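Local atomic coordinates of alginate lyase (PDB entry 3NNB), a protein that probably cleaves alginate by beta-elimination, using a largely helical fold related to the six-hairpin glycosidases. Residues A[229-234]-A[289-294]; A[249-254]-A[297-302]; A[280-285]-A[311-316]. One frame throughout, in Å; residues are numbered along the deposited sequence. Where two conformers were deposited one is given.

Contact 1: residues A[229-234]-A[289-294]; sequences QLTAYA and CSIAST
Ala232 and Ile291 bring their CA atoms to 7.2 Å, the nearest approach of two segments, 229-234 on helix 221-236 and 289-294 in the last part of helix 274-293 and just beyond. Ile291 alone supplies the second side of the contact, and its two arms divide the work. The branch methyl CG2 lies anti to the backbone N and meets Thr231 CG2 at 3.7 Å, while the longer arm carries CD1 to within 4.1 Å of Ala232 CB. A beta-branched residue suits this place because its two methyls can reach neighbouring residues on one helix face, and the small alanine lets the helices come near.

Thr231 shows how a partly polar residue can serve a buried seam. Its chi1 of -60° sets OG1 beside its own backbone N, where the hydroxyl is hydrogen-bonded to Asp227 O one turn earlier, and turns the methyl to the isoleucine. This is buried helix-to-helix packing within the mainly helical alginate lyase fold, and further helices add to it: Thr231 also packs on Ala243, Thr246 and Ile247 of helix 240-258, and Ala232 touches Thr172 of helix 171-180. Beyond the seam, Thr294 OG1 donates to Ile291 O at 2.7 Å, bonding the end of this segment back to the carbonyl of the packing residue, and is itself hydrogen-bonded to Arg7.

The chemistry across the seam is purely aliphatic: with the Thr231 hydroxyl satisfied on its own helix, only its methyl faces Ile291, and the two segments meet through shape and burial of methyls, without directional bonds.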
ATOM      1  N   GLN A 229       4.238   4.988   5.543  1.00  6.60           N
ATOM      2  CA  GLN A 229       2.904   5.199   6.083  1.00  6.35           C
ATOM      3  C   GLN A 229       2.952   6.357   7.075  1.00  8.15           C
ATOM      4  O   GLN A 229       2.118   7.242   7.021  1.00  8.11           O
ATOM      5  CB  GLN A 229       2.436   3.932   6.824  1.00  5.61           C
ATOM      6  CG  GLN A 229       2.228   2.708   5.958  1.00  6.50           C
ATOM      7  CD  GLN A 229       1.381   1.660   6.676  1.00  9.80           C
ATOM      8  OE1 GLN A 229       0.177   1.871   6.884  1.00  8.64           O
ATOM      9  NE2 GLN A 229       1.993   0.506   7.024  1.00  9.16           N
ATOM     10  N   LEU A 230       3.950   6.379   7.966  1.00  7.41           N
ATOM     11  CA  LEU A 230       4.037   7.491   8.936  1.00  8.01           C
ATOM     12  C   LEU A 230       4.095   8.845   8.196  1.00  8.00           C
ATOM     13  O   LEU A 230       3.416   9.823   8.560  1.00  7.49           O
ATOM     14  CB  LEU A 230       5.241   7.315   9.860  1.00  8.23           C
ATOM     15  CG  LEU A 230       5.325   8.332  11.013  1.00  7.04           C
ATOM     16  CD1 LEU A 230       4.233   8.043  12.054  1.00 12.34           C
ATOM     17  CD2 LEU A 230       6.747   8.266  11.643  1.00 10.32           C
ATOM     18  N   THR A 231       4.877   8.878   7.123  1.00  7.66           N
ATOM     19  CA  THR A 231       5.081  10.112   6.342  1.00  7.23           C
ATOM     20  C   THR A 231       3.766  10.548   5.701  1.00  9.49           C
ATOM     21  O   THR A 231       3.358  11.704   5.817  1.00  9.72           O
ATOM     22  CB  THR A 231       6.170   9.931   5.325  1.00  6.87           C
ATOM     23  OG1 THR A 231       7.392   9.602   5.994  1.00  8.61           O
ATOM     24  CG2 THR A 231       6.401  11.242   4.517  1.00  7.63           C
ATOM     25  N   ALA A 232       3.094   9.612   5.024  1.00  9.09           N
ATOM     26  CA  ALA A 232       1.842   9.935   4.363  1.00  8.55           C
ATOM     27  C   ALA A 232       0.770  10.391   5.373  1.00  7.71           C
ATOM     28  O   ALA A 232       0.020  11.346   5.095  1.00  7.29           O
ATOM     29  CB  ALA A 232       1.321   8.708   3.611  1.00  7.93           C
ATOM     30  N   TYR A 233       0.660   9.702   6.515  1.00  6.46           N
ATOM     31  CA  TYR A 233      -0.405  10.028   7.492  1.00  8.76           C
ATOM     32  C   TYR A 233      -0.069  11.351   8.180  1.00  8.87           C
ATOM     33  O   TYR A 233      -0.967  12.154   8.443  1.00  9.24           O
ATOM     34  CB  TYR A 233      -0.641   8.909   8.496  1.00  8.27           C
ATOM     35  CG  TYR A 233      -0.896   7.575   7.823  1.00  8.05           C
ATOM     36  CD1 TYR A 233      -1.345   7.500   6.538  1.00  7.66           C
ATOM     37  CD2 TYR A 233      -0.623   6.367   8.481  1.00  6.47           C
ATOM     38  CE1 TYR A 233      -1.520   6.247   5.896  1.00  6.23           C
ATOM     39  CE2 TYR A 233      -0.833   5.166   7.895  1.00  6.14           C
ATOM     40  CZ  TYR A 233      -1.249   5.086   6.583  1.00  7.70           C
ATOM     41  OH  TYR A 233      -1.360   3.861   5.950  1.00 10.08           O
ATOM     42  N   ALA A 234       1.222  11.596   8.404  1.00  8.38           N
ATOM     43  CA  ALA A 234       1.657  12.886   8.955  1.00  9.60           C
ATOM     44  C   ALA A 234       1.236  14.021   8.021  1.00  9.81           C
ATOM     45  O   ALA A 234       0.692  15.036   8.474  1.00 11.42           O
ATOM     46  CB  ALA A 234       3.213  12.889   9.190  1.00  9.94           C
ATOM     47  N   CYS A 289       9.619   7.993  -2.711  1.00  7.89           N
ATOM     48  CA  CYS A 289      10.201   8.980  -3.646  1.00  9.71           C
ATOM     49  C   CYS A 289       9.120   9.947  -4.116  1.00 10.24           C
ATOM     50  O   CYS A 289       9.368  11.154  -4.218  1.00  8.95           O
ATOM     51  CB  CYS A 289      10.790   8.274  -4.872  1.00  7.79           C
ATOM     52  SG  CYS A 289      12.283   7.309  -4.523  1.00  9.58           S
ATOM     53  N   SER A 290       7.920   9.414  -4.409  1.00  8.30           N
ATOM     54  CA  SER A 290       6.801  10.238  -4.876  1.00  8.91           C
ATOM     55  C   SER A 290       6.371  11.234  -3.801  1.00  5.89           C
ATOM     56  O   SER A 290       6.302  12.448  -4.052  1.00  8.58           O
ATOM     57  CB  SER A 290       5.622   9.356  -5.313  1.00 10.52           C
ATOM     58  OG  SER A 290       6.029   8.519  -6.389  1.00 12.48           O
ATOM     59  N   ILE A 291       6.135  10.742  -2.573  1.00  6.55           N
ATOM     60  CA  ILE A 291       5.779  11.634  -1.466  1.00  7.33           C
ATOM     61  C   ILE A 291       6.841  12.702  -1.248  1.00  8.21           C
ATOM     62  O   ILE A 291       6.529  13.902  -1.181  1.00  9.77           O
ATOM     63  CB  ILE A 291       5.593  10.867  -0.165  1.00  9.07           C
ATOM     64  CG1 ILE A 291       4.427   9.901  -0.325  1.00  7.73           C
ATOM     65  CG2 ILE A 291       5.313  11.828   1.016  1.00 10.64           C
ATOM     66  CD1 ILE A 291       4.366   8.854   0.829  1.00 13.04           C
ATOM     67  N   ALA A 292       8.103  12.269  -1.191  1.00  8.37           N
ATOM     68  CA  ALA A 292       9.231  13.163  -0.950  1.00  8.12           C
ATOM     69  C   ALA A 292       9.351  14.240  -2.018  1.00  8.47           C
ATOM     70  O   ALA A 292       9.695  15.398  -1.717  1.00 10.01           O
ATOM     71  CB  ALA A 292      10.507  12.328  -0.837  1.00  7.89           C
ATOM     72  N   SER A 293       9.079  13.898  -3.260  1.00  8.74           N
ATOM     73  CA  SER A 293       9.226  14.863  -4.365  1.00  9.92           C
ATOM     74  C   SER A 293       8.281  16.040  -4.170  1.00  8.81           C
ATOM     75  O   SER A 293       8.539  17.178  -4.604  1.00 10.89           O
ATOM     76  CB  SER A 293       8.944  14.207  -5.726  1.00 13.26           C
ATOM     77  OG  SER A 293       7.569  13.905  -5.881  1.00 17.72           O
ATOM     78  N   THR A 294       7.134  15.771  -3.567  1.00  9.70           N
ATOM     79  CA  THR A 294       6.150  16.855  -3.360  1.00  7.95           C
ATOM     80  C   THR A 294       6.649  17.891  -2.335  1.00 11.39           C
ATOM     81  O   THR A 294       6.129  19.017  -2.298  1.00 12.84           O
ATOM     82  CB  THR A 294       4.762  16.325  -2.955  1.00  7.89           C
ATOM     83  OG1 THR A 294       4.741  15.858  -1.603  1.00  9.63           O
ATOM     84  CG2 THR A 294       4.249  15.266  -3.945  1.00  7.76           C
TER

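Contact 2: residues A[249-254]-A[297-302]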
ATOM      1  N   GLU A 249      15.542  11.133   7.324  1.00  9.87           N
ATOM      2  CA  GLU A 249      16.191   9.979   7.926  1.00 10.35           C
ATOM      3  C   GLU A 249      16.106   8.688   7.107  1.00 10.55           C
ATOM      4  O   GLU A 249      16.826   7.708   7.381  1.00 10.60           O
ATOM      5  CB  GLU A 249      15.627   9.742   9.320  1.00 10.79           C
ATOM      6  CG  GLU A 249      15.930  10.882  10.246  1.00 13.55           C
ATOM      7  CD  GLU A 249      15.395  10.674  11.656  1.00 21.91           C
ATOM      8  OE1 GLU A 249      14.735   9.654  11.961  1.00 23.62           O
ATOM      9  OE2 GLU A 249      15.670  11.565  12.467  1.00 31.44           O
ATOM     10  N   PHE A 250      15.231   8.688   6.095  1.00  9.27           N
ATOM     11  CA  PHE A 250      14.892   7.464   5.358  1.00  7.21           C
ATOM     12  C   PHE A 250      16.079   6.822   4.598  1.00  8.41           C
ATOM     13  O   PHE A 250      16.256   5.609   4.668  1.00  8.85           O
ATOM     14  CB  PHE A 250      13.667   7.746   4.475  1.00  8.20           C
ATOM     15  CG  PHE A 250      13.148   6.588   3.669  1.00  8.07           C
ATOM     16  CD1 PHE A 250      12.184   5.721   4.206  1.00  8.05           C
ATOM     17  CD2 PHE A 250      13.543   6.412   2.355  1.00  9.08           C
ATOM     18  CE1 PHE A 250      11.655   4.715   3.443  1.00  9.65           C
ATOM     19  CE2 PHE A 250      13.023   5.400   1.603  1.00  8.81           C
ATOM     20  CZ  PHE A 250      12.045   4.586   2.139  1.00  6.30           C
ATOM     21  N   PRO A 251      16.935   7.613   3.953  1.00  7.18           N
ATOM     22  CA  PRO A 251      18.043   6.930   3.233  1.00  9.55           C
ATOM     23  C   PRO A 251      18.939   6.125   4.147  1.00 10.81           C
ATOM     24  O   PRO A 251      19.184   4.937   3.879  1.00 10.33           O
ATOM     25  CB  PRO A 251      18.783   8.103   2.563  1.00 11.12           C
ATOM     26  CG  PRO A 251      17.637   9.107   2.308  1.00 10.34           C
ATOM     27  CD  PRO A 251      16.864   9.049   3.581  1.00  9.50           C
ATOM     28  N   GLU A 252      19.412   6.711   5.245  1.00 10.53           N
ATOM     29  CA  GLU A 252      20.304   5.995   6.147  0.50 11.54           C
ATOM     30  C   GLU A 252      19.588   4.892   6.914  1.00 10.23           C
ATOM     31  O   GLU A 252      20.122   3.814   7.072  1.00 12.76           O
ATOM     32  CB  GLU A 252      20.995   6.960   7.126  0.50 13.98           C
ATOM     33  CG  GLU A 252      22.009   7.867   6.455  0.50 24.03           C
ATOM     34  CD  GLU A 252      22.693   8.819   7.425  0.50 29.26           C
ATOM     35  OE1 GLU A 252      23.099   8.384   8.525  0.50 29.36           O
ATOM     36  OE2 GLU A 252      22.832  10.001   7.070  0.50 38.54           O
ATOM     37  N   LYS A 253      18.351   5.143   7.359  1.00  9.96           N
ATOM     38  CA  LYS A 253      17.635   4.184   8.187  1.00  9.19           C
ATOM     39  C   LYS A 253      17.126   2.977   7.408  1.00 10.40           C
ATOM     40  O   LYS A 253      17.140   1.840   7.932  1.00 10.34           O
ATOM     41  CB  LYS A 253      16.459   4.863   8.878  1.00 11.67           C
ATOM     42  CG  LYS A 253      15.809   4.035   9.975  1.00 15.21           C
ATOM     43  CD  LYS A 253      14.642   4.806  10.653  1.00 16.84           C
ATOM     44  CE  LYS A 253      15.079   6.060  11.365  1.00 24.63           C
ATOM     45  NZ  LYS A 253      16.117   5.757  12.411  1.00 38.64           N
ATOM     46  N   ARG A 254      16.729   3.220   6.158  1.00  7.22           N
ATOM     47  CA  ARG A 254      16.027   2.200   5.358  1.00  8.84           C
ATOM     48  C   ARG A 254      16.801   1.810   4.089  1.00  8.90           C
ATOM     49  O   ARG A 254      17.162   0.659   3.909  1.00  9.88           O
ATOM     50  CB  ARG A 254      14.608   2.645   4.984  1.00  9.21           C
ATOM     51  CG  ARG A 254      13.768   3.093   6.161  1.00  8.12           C
ATOM     52  CD  ARG A 254      13.601   2.022   7.246  1.00  6.63           C
ATOM     53  NE  ARG A 254      12.820   2.571   8.352  1.00  8.12           N
ATOM     54  CZ  ARG A 254      12.517   1.914   9.465  1.00  8.35           C
ATOM     55  NH1 ARG A 254      12.987   0.705   9.688  1.00 10.57           N
ATOM     56  NH2 ARG A 254      11.745   2.490  10.360  1.00  9.37           N
ATOM     57  N   GLN A 297      12.232  16.920  -1.677  1.00 10.42           N
ATOM     58  CA  GLN A 297      13.245  16.054  -1.113  1.00  9.84           C
ATOM     59  C   GLN A 297      13.595  14.917  -2.086  1.00 10.53           C
ATOM     60  O   GLN A 297      12.724  14.172  -2.553  1.00 11.20           O
ATOM     61  CB  GLN A 297      12.793  15.483   0.230  1.00  8.48           C
ATOM     62  CG  GLN A 297      12.299  16.541   1.226  1.00 11.91           C
ATOM     63  CD  GLN A 297      13.379  17.541   1.555  1.00 17.61           C
ATOM     64  OE1 GLN A 297      14.441  17.157   2.032  1.00 16.93           O
ATOM     65  NE2 GLN A 297      13.139  18.830   1.243  1.00 13.17           N
ATOM     66  N   ASP A 298      14.865  14.826  -2.447  1.00 11.33           N
ATOM     67  CA  ASP A 298      15.291  13.873  -3.478  1.00 10.62           C
ATOM     68  C   ASP A 298      15.718  12.565  -2.802  1.00 10.87           C
ATOM     69  O   ASP A 298      16.890  12.336  -2.565  1.00 14.09           O
ATOM     70  CB  ASP A 298      16.445  14.452  -4.281  1.00 12.74           C
ATOM     71  CG  ASP A 298      16.797  13.595  -5.486  1.00 13.68           C
ATOM     72  OD1 ASP A 298      16.281  12.441  -5.606  1.00 14.50           O
ATOM     73  OD2 ASP A 298      17.604  14.054  -6.312  1.00 18.00           O
ATOM     74  N   ILE A 299      14.747  11.709  -2.515  1.00  9.13           N
ATOM     75  CA  ILE A 299      15.032  10.380  -1.984  1.00  7.78           C
ATOM     76  C   ILE A 299      15.550   9.470  -3.115  1.00  8.17           C
ATOM     77  O   ILE A 299      16.443   8.640  -2.906  1.00  9.36           O
ATOM     78  CB  ILE A 299      13.768   9.801  -1.351  1.00  8.91           C
ATOM     79  CG1 ILE A 299      13.436  10.558  -0.060  1.00 11.29           C
ATOM     80  CG2 ILE A 299      13.863   8.254  -1.127  1.00 10.48           C
ATOM     81  CD1 ILE A 299      14.510  10.385   1.060  1.00 11.17           C
ATOM     82  N   TYR A 300      15.014   9.628  -4.325  1.00  7.94           N
ATOM     83  CA  TYR A 300      15.354   8.695  -5.402  1.00  9.32           C
ATOM     84  C   TYR A 300      16.871   8.586  -5.628  1.00  9.75           C
ATOM     85  O   TYR A 300      17.396   7.489  -5.794  1.00  9.63           O
ATOM     86  CB  TYR A 300      14.668   9.066  -6.717  1.00  9.05           C
ATOM     87  CG  TYR A 300      14.892   8.057  -7.808  1.00  7.99           C
ATOM     88  CD1 TYR A 300      15.977   8.145  -8.648  1.00 10.18           C
ATOM     89  CD2 TYR A 300      14.008   6.967  -7.992  1.00  8.56           C
ATOM     90  CE1 TYR A 300      16.174   7.192  -9.651  1.00  9.13           C
ATOM     91  CE2 TYR A 300      14.199   6.031  -8.940  1.00  9.51           C
ATOM     92  CZ  TYR A 300      15.297   6.123  -9.769  1.00 10.43           C
ATOM     93  OH  TYR A 300      15.472   5.187 -10.741  1.00 11.39           O
ATOM     94  N   ASN A 301      17.557   9.730  -5.659  1.00 11.15           N
ATOM     95  CA  ASN A 301      18.969   9.772  -5.978  1.00 12.15           C
ATOM     96  C   ASN A 301      19.895   9.596  -4.761  1.00 11.73           C
ATOM     97  O   ASN A 301      21.125   9.661  -4.907  1.00 13.04           O
ATOM     98  CB  ASN A 301      19.270  11.105  -6.719  1.00 10.49           C
ATOM     99  CG  ASN A 301      18.630  11.149  -8.076  1.00 14.33           C
ATOM    100  OD1 ASN A 301      17.777  12.031  -8.379  1.00 18.39           O
ATOM    101  ND2 ASN A 301      18.984  10.187  -8.908  1.00  9.67           N
ATOM    102  N   ALA A 302      19.315   9.343  -3.581  1.00 11.59           N
ATOM    103  CA  ALA A 302      20.103   9.191  -2.349  1.00 10.63           C
ATOM    104  C   ALA A 302      21.013   7.987  -2.498  1.00 13.44           C
ATOM    105  O   ALA A 302      20.551   6.897  -2.796  1.00 11.64           O
ATOM    106  CB  ALA A 302      19.219   9.047  -1.105  1.00 10.39           C
TER
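Phe250 and Ile299 are brought together by complementary torsions: the phenylalanine has CG anti to its backbone N (chi1 -178°), while in the isoleucine it is CG2 that takes the anti place and chi2 of -65° folds CD1 round to Pro251. The two methyls of Ile299 thus part company. CG2 meets the Phe250 ring obliquely, lying 4.0 Å from CD2, and CD1 comes to 3.6 Å from Pro251 CG. Both neighbours cross the isoleucine side chain at about a right angle.

Pro251 CG also lies 3.8 Å from Ala302 CB, so the proline ring is touched by two residues of the loop. Proline fits here because its compact ring is apolar, and its lack of an N-H suits a helix that is kinked at this point. Ala302, closing a type I turn that begins at Ile299, is small enough to approach the ring with its single methyl.

The loop is shaped from within. Asp298 OD1 accepts from Asn301 N at 3.0 Å in an Asx motif, the donor standing 42° out of the carboxylate plane, and Ala302 N bonds to Ile299 O across the turn. Behind the isoleucine lie Cys289 and Ala292 of helix 274-293, and Phe250 also packs on Met288 there.

An alanine here lacks both CG2 and CD1; a gap would probably open beside the Phe250 ring, and Pro251 would be left with Ala302 as its partner in the loop. Hydrogen bonds thus shape the loop internally, whereas apolar carbon makes the contact between 249-254 and 297-302, with a weak hydrogen bond from Gln248 to Gln297 nearby.

Contact 3: residues A[280-285]-A[311-316]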
ATOM      1  N   PHE A 280       7.830  -5.624  -4.021  1.00  6.12           N
ATOM      2  CA  PHE A 280       7.035  -5.010  -2.940  1.00  7.08           C
ATOM      3  C   PHE A 280       7.831  -3.881  -2.304  1.00  7.53           C
ATOM      4  O   PHE A 280       7.336  -2.744  -2.181  1.00  6.68           O
ATOM      5  CB  PHE A 280       6.755  -6.108  -1.921  1.00  8.27           C
ATOM      6  CG  PHE A 280       5.718  -5.789  -0.836  1.00  7.89           C
ATOM      7  CD1 PHE A 280       4.389  -5.574  -1.140  1.00  8.93           C
ATOM      8  CD2 PHE A 280       6.091  -5.825   0.505  1.00  8.67           C
ATOM      9  CE1 PHE A 280       3.444  -5.388  -0.120  1.00 11.35           C
ATOM     10  CE2 PHE A 280       5.171  -5.631   1.511  1.00  8.42           C
ATOM     11  CZ  PHE A 280       3.854  -5.420   1.206  1.00  8.06           C
ATOM     12  N   ASN A 281       9.079  -4.155  -1.952  1.00  8.09           N
ATOM     13  CA  ASN A 281       9.911  -3.154  -1.275  1.00  6.35           C
ATOM     14  C   ASN A 281      10.295  -2.034  -2.233  1.00  7.73           C
ATOM     15  O   ASN A 281      10.236  -0.891  -1.870  1.00  8.61           O
ATOM     16  CB  ASN A 281      11.150  -3.814  -0.646  1.00  6.80           C
ATOM     17  CG  ASN A 281      11.597  -3.176   0.638  1.00  7.27           C
ATOM     18  OD1 ASN A 281      10.828  -2.525   1.349  1.00  8.24           O
ATOM     19  ND2 ASN A 281      12.853  -3.439   1.012  1.00  6.42           N
ATOM     20  N   LEU A 282      10.664  -2.381  -3.466  1.00  7.06           N
ATOM     21  CA  LEU A 282      10.976  -1.349  -4.470  1.00  6.97           C
ATOM     22  C   LEU A 282       9.777  -0.431  -4.726  1.00  7.71           C
ATOM     23  O   LEU A 282       9.937   0.801  -4.867  1.00  7.59           O
ATOM     24  CB  LEU A 282      11.444  -1.981  -5.790  1.00  6.71           C
ATOM     25  CG  LEU A 282      12.934  -2.111  -5.988  1.00 11.17           C
ATOM     26  CD1 LEU A 282      13.216  -3.103  -7.132  1.00 11.81           C
ATOM     27  CD2 LEU A 282      13.562  -0.687  -6.217  1.00 10.67           C
ATOM     28  N   GLY A 283       8.577  -0.999  -4.808  1.00  7.93           N
ATOM     29  CA  GLY A 283       7.374  -0.169  -5.009  1.00  7.52           C
ATOM     30  C   GLY A 283       7.143   0.810  -3.841  1.00  6.98           C
ATOM     31  O   GLY A 283       6.739   1.952  -4.047  1.00  8.87           O
ATOM     32  N   HIS A 284       7.420   0.369  -2.629  1.00  6.51           N
ATOM     33  CA  HIS A 284       7.290   1.208  -1.451  1.00  6.64           C
ATOM     34  C   HIS A 284       8.392   2.280  -1.405  1.00  7.00           C
ATOM     35  O   HIS A 284       8.157   3.419  -0.956  1.00  7.87           O
ATOM     36  CB  HIS A 284       7.259   0.383  -0.190  1.00  6.46           C
ATOM     37  CG  HIS A 284       6.101  -0.550  -0.146  1.00  9.18           C
ATOM     38  ND1 HIS A 284       6.085  -1.669   0.665  1.00  7.60           N
ATOM     39  CD2 HIS A 284       4.953  -0.576  -0.864  1.00  8.28           C
ATOM     40  CE1 HIS A 284       4.945  -2.317   0.463  1.00  8.88           C
ATOM     41  NE2 HIS A 284       4.233  -1.671  -0.443  1.00  9.01           N
HETATM   42  N   MSE A 285       9.582   1.926  -1.892  1.00  6.67           N
HETATM   43  CA  MSE A 285      10.646   2.913  -2.068  1.00  7.23           C
HETATM   44  C   MSE A 285      10.176   4.025  -3.011  1.00  8.14           C
HETATM   45  O   MSE A 285      10.374   5.191  -2.741  1.00  7.55           O
HETATM   46  CB  MSE A 285      11.926   2.295  -2.620  1.00  6.62           C
HETATM   47  CG  MSE A 285      12.576   1.307  -1.656  1.00  8.23           C
HETATM   48 SE   MSE A 285      14.017   0.360  -2.494  0.75  4.82          SE
HETATM   49  CE  MSE A 285      14.444  -0.913  -1.086  1.00 13.46           C
ATOM     50  N   THR A 311      18.618   3.089  -7.446  1.00  9.46           N
ATOM     51  CA  THR A 311      19.113   2.710  -8.757  1.00  7.86           C
ATOM     52  C   THR A 311      19.821   1.340  -8.699  1.00  7.05           C
ATOM     53  O   THR A 311      19.605   0.504  -9.558  1.00  8.23           O
ATOM     54  CB  THR A 311      20.087   3.775  -9.321  1.00  7.91           C
ATOM     55  OG1 THR A 311      19.367   5.011  -9.513  1.00 10.09           O
ATOM     56  CG2 THR A 311      20.689   3.305 -10.666  1.00  9.58           C
ATOM     57  N   ALA A 312      20.620   1.101  -7.672  1.00 10.28           N
ATOM     58  CA  ALA A 312      21.313  -0.180  -7.566  1.00  8.72           C
ATOM     59  C   ALA A 312      20.304  -1.307  -7.418  1.00  8.28           C
ATOM     60  O   ALA A 312      20.408  -2.343  -8.070  1.00  9.62           O
ATOM     61  CB  ALA A 312      22.275  -0.180  -6.422  1.00  7.54           C
ATOM     62  N   ALA A 313      19.277  -1.045  -6.629  1.00  6.93           N
ATOM     63  CA  ALA A 313      18.255  -2.060  -6.394  1.00  7.79           C
ATOM     64  C   ALA A 313      17.504  -2.402  -7.702  1.00  7.44           C
ATOM     65  O   ALA A 313      17.145  -3.551  -7.948  1.00  8.75           O
ATOM     66  CB  ALA A 313      17.292  -1.611  -5.255  1.00  6.93           C
ATOM     67  N   LEU A 314      17.205  -1.384  -8.516  1.00  7.91           N
ATOM     68  CA  LEU A 314      16.592  -1.572  -9.816  1.00  8.15           C
ATOM     69  C   LEU A 314      17.484  -2.322 -10.781  1.00  9.05           C
ATOM     70  O   LEU A 314      17.009  -3.213 -11.511  1.00 10.16           O
ATOM     71  CB  LEU A 314      16.228  -0.202 -10.423  1.00  7.73           C
ATOM     72  CG  LEU A 314      15.063   0.532  -9.754  1.00  9.13           C
ATOM     73  CD1 LEU A 314      15.087   2.013 -10.191  1.00  8.93           C
ATOM     74  CD2 LEU A 314      13.676  -0.071 -10.108  1.00 12.50           C
ATOM     75  N   LYS A 315      18.770  -1.972 -10.806  1.00  9.68           N
ATOM     76  CA  LYS A 315      19.715  -2.616 -11.700  0.50  9.94           C
ATOM     77  C   LYS A 315      19.914  -4.110 -11.376  1.00  9.70           C
ATOM     78  O   LYS A 315      20.186  -4.905 -12.280  1.00  9.72           O
ATOM     79  CB  LYS A 315      21.061  -1.872 -11.686  0.50 11.42           C
ATOM     80  CG  LYS A 315      21.130  -0.561 -12.464  0.50 14.31           C
ATOM     81  CD  LYS A 315      22.526   0.028 -12.315  0.50 15.94           C
ATOM     82  CE  LYS A 315      22.698   1.407 -12.938  0.50 23.32           C
ATOM     83  NZ  LYS A 315      23.951   2.080 -12.419  0.50 26.94           N
ATOM     84  N   PHE A 316      19.767  -4.504 -10.107  1.00  9.57           N
ATOM     85  CA  PHE A 316      19.774  -5.944  -9.737  1.00  8.55           C
ATOM     86  C   PHE A 316      18.572  -6.633 -10.412  1.00 10.40           C
ATOM     87  O   PHE A 316      18.663  -7.767 -10.906  1.00  9.73           O
ATOM     88  CB  PHE A 316      19.709  -6.126  -8.201  1.00  9.91           C
ATOM     89  CG  PHE A 316      19.280  -7.513  -7.804  1.00  8.92           C
ATOM     90  CD1 PHE A 316      20.178  -8.555  -7.826  1.00 11.58           C
ATOM     91  CD2 PHE A 316      17.934  -7.763  -7.502  1.00  8.53           C
ATOM     92  CE1 PHE A 316      19.780  -9.809  -7.484  1.00 10.55           C
ATOM     93  CE2 PHE A 316      17.516  -9.041  -7.167  1.00 12.45           C
ATOM     94  CZ  PHE A 316      18.429 -10.075  -7.187  1.00 11.26           C
TER
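Leu282 packs on Ala313 and Leu314 in a buried helix-to-helix contact made by apolar side chains, joining the middle of helix 274-293 to the short helix 310-317 that follows it in the chain. The CA atoms of Leu282 and Ala313 are 7.6 Å apart, and 146 Å² is buried over both sides.

One branch of the leucine does most of the touching. Leu282 CD2 lies 4.0 Å from Ala313 CB and 3.9 Å from Leu314 CD2, so this methyl is shared by two successive residues of the other helix. The second branch, CD1, comes to 4.0 Å from the carbonyl Ala313 O, a contact of van der Waals kind. The chi1 of Leu282, -95°, is off the usual staggered value near -60°, and goes with the placing of CD2 against both residues. The first bond of Leu314 runs across the contact rather than into it, but its end comes nearer, and the two leucine side chains cross at a slant.

The residue types follow from this geometry. A long, branched leucine spans the distance between the helices from one side, while alanine directly across gives it a shallow surface to rest on. Met285, a selenomethionine one turn on, points toward the second helix but stops short of close contact.

Packing continues on both helices. Leu314 also rests on Ile346 and Ala350 of helix 336-351 and on Tyr300 of the preceding loop. On helix 274-293, Asn281 and His284 pack against Leu224, so that this helix lies between helix 221-236 and helix 310-317.

Helix 274-293 is common to contacts 1 and 3, which use successive parts of it against different helices, with centres about 17 Å apart; contact 2 takes the loop that follows this helix. Contacts 1 and 3 are buried joints between helices, made mainly by small aliphatic groups, whereas contact 2 is only partly buried, farther from the centre of the chain, and adds an aromatic ring and a proline. Contact 2 bridges the others: Gln297 N probably hydrogen-bonds to Ala292 O of contact 1, and Tyr300 packs on Thr311 of contact 3. In all three, apolar carbon joins the segments, and the segments alternate along the chain, interlocking this helical region.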